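Local coordinates for nitric oxide dioxygenase (Rhodothermus marinus DSM 4252, PDB 6WK3), which binds heme as a globin, probably serving as a nitric oxide dioxygenase in nature, and is studied here as an engineered carbene transferase for cyclopropane synthesis, at residues S25-A30 with I54-A58. The protein carries 1 engineered substitution. Numbering follows the deposited sequence.
Sequences SVAISA and IHKLA. With HEM (protoporphyrin IX containing Fe), chain E.
The carbonyl oxygen of I54 is gripped twice: the S29 hydroxyl reaches across from the other helix, with OG 2.5 Å from I54 O, while A58 N makes the ordinary helical bond one turn on. The hydroxyl meets this oxygen well off the C=O direction, at 117°, and a little out of the carbonyl plane. S29 gets there because its OG lies trans to its own backbone N (chi1 156°), and the same placement sets OG 3.4 Å from I54 CG2 and 3.6 Å from L57 CD2. With an alanine here, I54 O would probably be left with its in-helix bond alone, and a small gap would be likely to open between I54 CG2 and L57 CD2.

Small residues let the two helices come so close. A58 points its methyl toward the backbone of 25-30, with CB 3.4 Å from S25 O, and also meets V26 CG2 at 3.8 Å. S25 and A58 accordingly have their CA atoms only 4.9 Å apart, and the local axes approach to 8.3 Å. At the other end I54 lays CG2 against A30, while at the outer margin both V26 methyls brush CE1 of H55, a ligand of the bound copper together with E51.

L57 joins this interface to the heme pocket: one methyl, CD2, rests on S29, and the other, CD1, comes 3.3 Å from the porphyrin carbon CHB. The axes of 25-30 and 54-58 run at 124° to each other; their parent helices, 18-39 and 50-66, correspond to the B and E helices of the globin fold. On another side of the same turns, I28 packs on L102 and V109 of helix 94-110, whereas helix 50-66 faces the heme.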
ATOM      1  N   SER A  25     -17.547   8.011 -13.893  1.00 53.38           N
ATOM      2  CA  SER A  25     -16.927   7.706 -12.608  1.00 52.72           C
ATOM      3  C   SER A  25     -15.605   8.446 -12.427  1.00 53.72           C
ATOM      4  O   SER A  25     -15.228   8.768 -11.293  1.00 51.58           O
ATOM      5  CB  SER A  25     -16.727   6.197 -12.449  1.00 49.56           C
ATOM      6  OG  SER A  25     -15.841   5.689 -13.432  1.00 55.57           O
ATOM      7  N   VAL A  26     -14.894   8.737 -13.519  1.00 54.44           N
ATOM      8  CA  VAL A  26     -13.673   9.533 -13.411  1.00 52.63           C
ATOM      9  C   VAL A  26     -14.003  10.979 -13.057  1.00 54.06           C
ATOM     10  O   VAL A  26     -13.331  11.601 -12.225  1.00 52.43           O
ATOM     11  CB  VAL A  26     -12.852   9.439 -14.708  1.00 49.93           C
ATOM     12  CG1 VAL A  26     -11.718  10.451 -14.686  1.00 50.26           C
ATOM     13  CG2 VAL A  26     -12.303   8.029 -14.882  1.00 54.13           C
ATOM     14  N   ALA A  27     -15.044  11.539 -13.677  1.00 53.10           N
ATOM     15  CA  ALA A  27     -15.475  12.884 -13.313  1.00 51.43           C
ATOM     16  C   ALA A  27     -15.924  12.943 -11.857  1.00 52.04           C
ATOM     17  O   ALA A  27     -15.632  13.914 -11.151  1.00 53.01           O
ATOM     18  CB  ALA A  27     -16.597  13.350 -14.239  1.00 53.37           C
ATOM     19  N   ILE A  28     -16.628  11.910 -11.387  1.00 50.83           N
ATOM     20  CA  ILE A  28     -17.083  11.903 -10.000  1.00 47.14           C
ATOM     21  C   ILE A  28     -15.897  11.782  -9.054  1.00 48.21           C
ATOM     22  O   ILE A  28     -15.803  12.505  -8.054  1.00 49.31           O
ATOM     23  CB  ILE A  28     -18.106  10.772  -9.778  1.00 50.39           C
ATOM     24  CG1 ILE A  28     -19.427  11.091 -10.488  1.00 49.42           C
ATOM     25  CG2 ILE A  28     -18.320  10.534  -8.290  1.00 50.06           C
ATOM     26  CD1 ILE A  28     -20.369   9.880 -10.640  1.00 49.92           C
ATOM     27  N   SER A  29     -14.962  10.886  -9.365  1.00 49.48           N
ATOM     28  CA  SER A  29     -13.816  10.676  -8.488  1.00 51.92           C
ATOM     29  C   SER A  29     -12.908  11.907  -8.457  1.00 52.49           C
ATOM     30  O   SER A  29     -12.489  12.351  -7.381  1.00 51.82           O
ATOM     31  CB  SER A  29     -13.057   9.419  -8.933  1.00 48.92           C
ATOM     32  OG  SER A  29     -11.699   9.442  -8.529  1.00 49.34           O
ATOM     33  N   ALA A  30     -12.624  12.496  -9.625  1.00 50.14           N
ATOM     34  CA  ALA A  30     -11.764  13.681  -9.667  1.00 52.92           C
ATOM     35  C   ALA A  30     -12.414  14.866  -8.959  1.00 52.30           C
ATOM     36  O   ALA A  30     -11.758  15.579  -8.188  1.00 52.70           O
ATOM     37  CB  ALA A  30     -11.429  14.046 -11.113  1.00 47.99           C
ATOM     38  N   ILE A  54      -7.091   8.815  -8.107  1.00 51.27           N
ATOM     39  CA  ILE A  54      -8.369   9.230  -8.674  1.00 48.97           C
ATOM     40  C   ILE A  54      -8.896   8.176  -9.641  1.00 51.44           C
ATOM     41  O   ILE A  54     -10.095   7.861  -9.649  1.00 50.36           O
ATOM     42  CB  ILE A  54      -8.225  10.604  -9.348  1.00 49.55           C
ATOM     43  CG1 ILE A  54      -8.414  11.720  -8.317  1.00 50.53           C
ATOM     44  CG2 ILE A  54      -9.215  10.750 -10.500  1.00 47.80           C
ATOM     45  CD1 ILE A  54      -7.877  13.060  -8.765  1.00 51.86           C
ATOM     46  N   HIS A  55      -8.019   7.605 -10.466  1.00 48.38           N
ATOM     47  CA  HIS A  55      -8.489   6.613 -11.422  1.00 48.79           C
ATOM     48  C   HIS A  55      -8.753   5.271 -10.752  1.00 47.92           C
ATOM     49  O   HIS A  55      -9.597   4.505 -11.223  1.00 50.91           O
ATOM     50  CB  HIS A  55      -7.486   6.465 -12.563  1.00 48.11           C
ATOM     51  CG  HIS A  55      -7.631   7.513 -13.624  1.00 56.58           C
ATOM     52  ND1 HIS A  55      -8.195   7.253 -14.854  1.00 64.88           N
ATOM     53  CD2 HIS A  55      -7.304   8.827 -13.631  1.00 59.50           C
ATOM     54  CE1 HIS A  55      -8.201   8.359 -15.576  1.00 66.56           C
ATOM     55  NE2 HIS A  55      -7.669   9.330 -14.856  1.00 66.67           N
ATOM     56  N   LYS A  56      -8.055   4.987  -9.650  1.00 50.88           N
ATOM     57  CA  LYS A  56      -8.323   3.778  -8.881  1.00 50.46           C
ATOM     58  C   LYS A  56      -9.689   3.843  -8.210  1.00 49.50           C
ATOM     59  O   LYS A  56     -10.449   2.867  -8.241  1.00 54.29           O
ATOM     60  CB  LYS A  56      -7.226   3.571  -7.839  1.00 49.92           C
ATOM     61  CG  LYS A  56      -6.003   2.852  -8.366  1.00 52.27           C
ATOM     62  CD  LYS A  56      -4.865   2.896  -7.357  1.00 56.92           C
ATOM     63  CE  LYS A  56      -4.059   1.598  -7.355  1.00 60.24           C
ATOM     64  NZ  LYS A  56      -3.430   1.311  -8.671  1.00 61.30           N
ATOM     65  N   LEU A  57     -10.017   4.983  -7.598  1.00 49.58           N
ATOM     66  CA  LEU A  57     -11.323   5.128  -6.965  1.00 49.42           C
ATOM     67  C   LEU A  57     -12.440   5.069  -7.998  1.00 51.03           C
ATOM     68  O   LEU A  57     -13.494   4.473  -7.745  1.00 53.75           O
ATOM     69  CB  LEU A  57     -11.394   6.432  -6.171  1.00 51.83           C
ATOM     70  CG  LEU A  57     -12.758   6.632  -5.491  1.00 54.37           C
ATOM     71  CD1 LEU A  57     -12.749   6.107  -4.072  1.00 56.50           C
ATOM     72  CD2 LEU A  57     -13.185   8.087  -5.507  1.00 56.92           C
ATOM     73  N   ALA A  58     -12.225   5.673  -9.170  1.00 48.92           N
ATOM     74  CA  ALA A  58     -13.221   5.606 -10.235  1.00 49.38           C
ATOM     75  C   ALA A  58     -13.523   4.163 -10.625  1.00 51.60           C
ATOM     76  O   ALA A  58     -14.688   3.800 -10.824  1.00 49.43           O
ATOM     77  CB  ALA A  58     -12.748   6.405 -11.448  1.00 47.47           C
TER
HETATM   78  CHA HEM E 201      -6.570   4.780  -1.781  1.00 50.86           C
HETATM   79  CHB HEM E 201     -11.290   3.701  -2.256  1.00 49.13           C
HETATM   80  CHC HEM E 201     -12.079   6.267   1.772  1.00 49.82           C
HETATM   81  CHD HEM E 201      -7.772   8.437   1.166  1.00 52.46           C
HETATM   82  C1A HEM E 201      -7.749   4.214  -2.225  1.00 52.32           C
HETATM   83  C2A HEM E 201      -7.890   3.240  -3.286  1.00 49.88           C
HETATM   84  C3A HEM E 201      -9.186   2.947  -3.421  1.00 52.03           C
HETATM   85  C4A HEM E 201      -9.925   3.718  -2.447  1.00 51.88           C
HETATM   86  CMA HEM E 201      -9.793   1.959  -4.437  1.00 46.11           C
HETATM   87  CAA HEM E 201      -6.741   2.642  -4.118  1.00 49.39           C
HETATM   88  CBA HEM E 201      -6.244   1.388  -3.409  1.00 50.84           C
HETATM   89  CGA HEM E 201      -5.255   0.671  -4.288  1.00 55.62           C
HETATM   90  O1A HEM E 201      -4.030   0.882  -4.111  1.00 56.03           O
HETATM   91  O2A HEM E 201      -5.687  -0.115  -5.170  1.00 61.04           O
HETATM   92  C1B HEM E 201     -11.929   4.255  -1.168  1.00 51.01           C
HETATM   93  C2B HEM E 201     -13.315   4.071  -0.785  1.00 53.59           C
HETATM   94  C3B HEM E 201     -13.535   4.796   0.327  1.00 56.57           C
HETATM   95  C4B HEM E 201     -12.289   5.445   0.687  1.00 50.56           C
HETATM   96  CMB HEM E 201     -14.312   3.203  -1.582  1.00 50.59           C
HETATM   97  CAB HEM E 201     -14.827   4.941   1.167  1.00 50.55           C
HETATM   98  CBB HEM E 201     -15.829   4.060   1.140  1.00 53.54           C
HETATM   99  C1C HEM E 201     -11.001   7.110   1.954  1.00 54.32           C
HETATM  100  C2C HEM E 201     -10.864   8.104   2.992  1.00 52.83           C
HETATM  101  C3C HEM E 201      -9.692   8.724   2.831  1.00 54.22           C
HETATM  102  C4C HEM E 201      -9.014   8.128   1.690  1.00 50.74           C
HETATM  103  CMC HEM E 201     -11.910   8.408   4.086  1.00 52.96           C
HETATM  104  CAC HEM E 201      -9.193   9.855   3.757  1.00 54.18           C
HETATM  105  CBC HEM E 201      -8.355  10.786   3.306  1.00 55.54           C
HETATM  106  C1D HEM E 201      -7.000   7.576   0.409  1.00 49.92           C
HETATM  107  C2D HEM E 201      -5.560   7.581   0.224  1.00 55.15           C
HETATM  108  C3D HEM E 201      -5.242   6.566  -0.600  1.00 51.11           C
HETATM  109  C4D HEM E 201      -6.460   5.881  -0.956  1.00 48.43           C
HETATM  110  CMD HEM E 201      -4.589   8.596   0.867  1.00 48.31           C
HETATM  111  CAD HEM E 201      -3.851   6.140  -1.120  1.00 47.09           C
HETATM  112  CBD HEM E 201      -3.064   5.454  -0.010  1.00 52.36           C
HETATM  113  CGD HEM E 201      -1.934   4.635  -0.584  1.00 56.94           C
HETATM  114  O1D HEM E 201      -2.031   4.195  -1.763  1.00 56.25           O
HETATM  115  O2D HEM E 201      -0.939   4.407   0.155  1.00 56.80           O
HETATM  116  NA  HEM E 201      -9.013   4.480  -1.739  1.00 51.51           N
HETATM  117  NB  HEM E 201     -11.340   5.093  -0.246  1.00 53.95           N
HETATM  118  NC  HEM E 201      -9.855   7.158   1.183  1.00 53.81           N
HETATM  119  ND  HEM E 201      -7.501   6.526  -0.328  1.00 52.44           N
HETATM  120 FE   HEM E 201      -9.451   5.900  -0.355  1.00 62.87          FE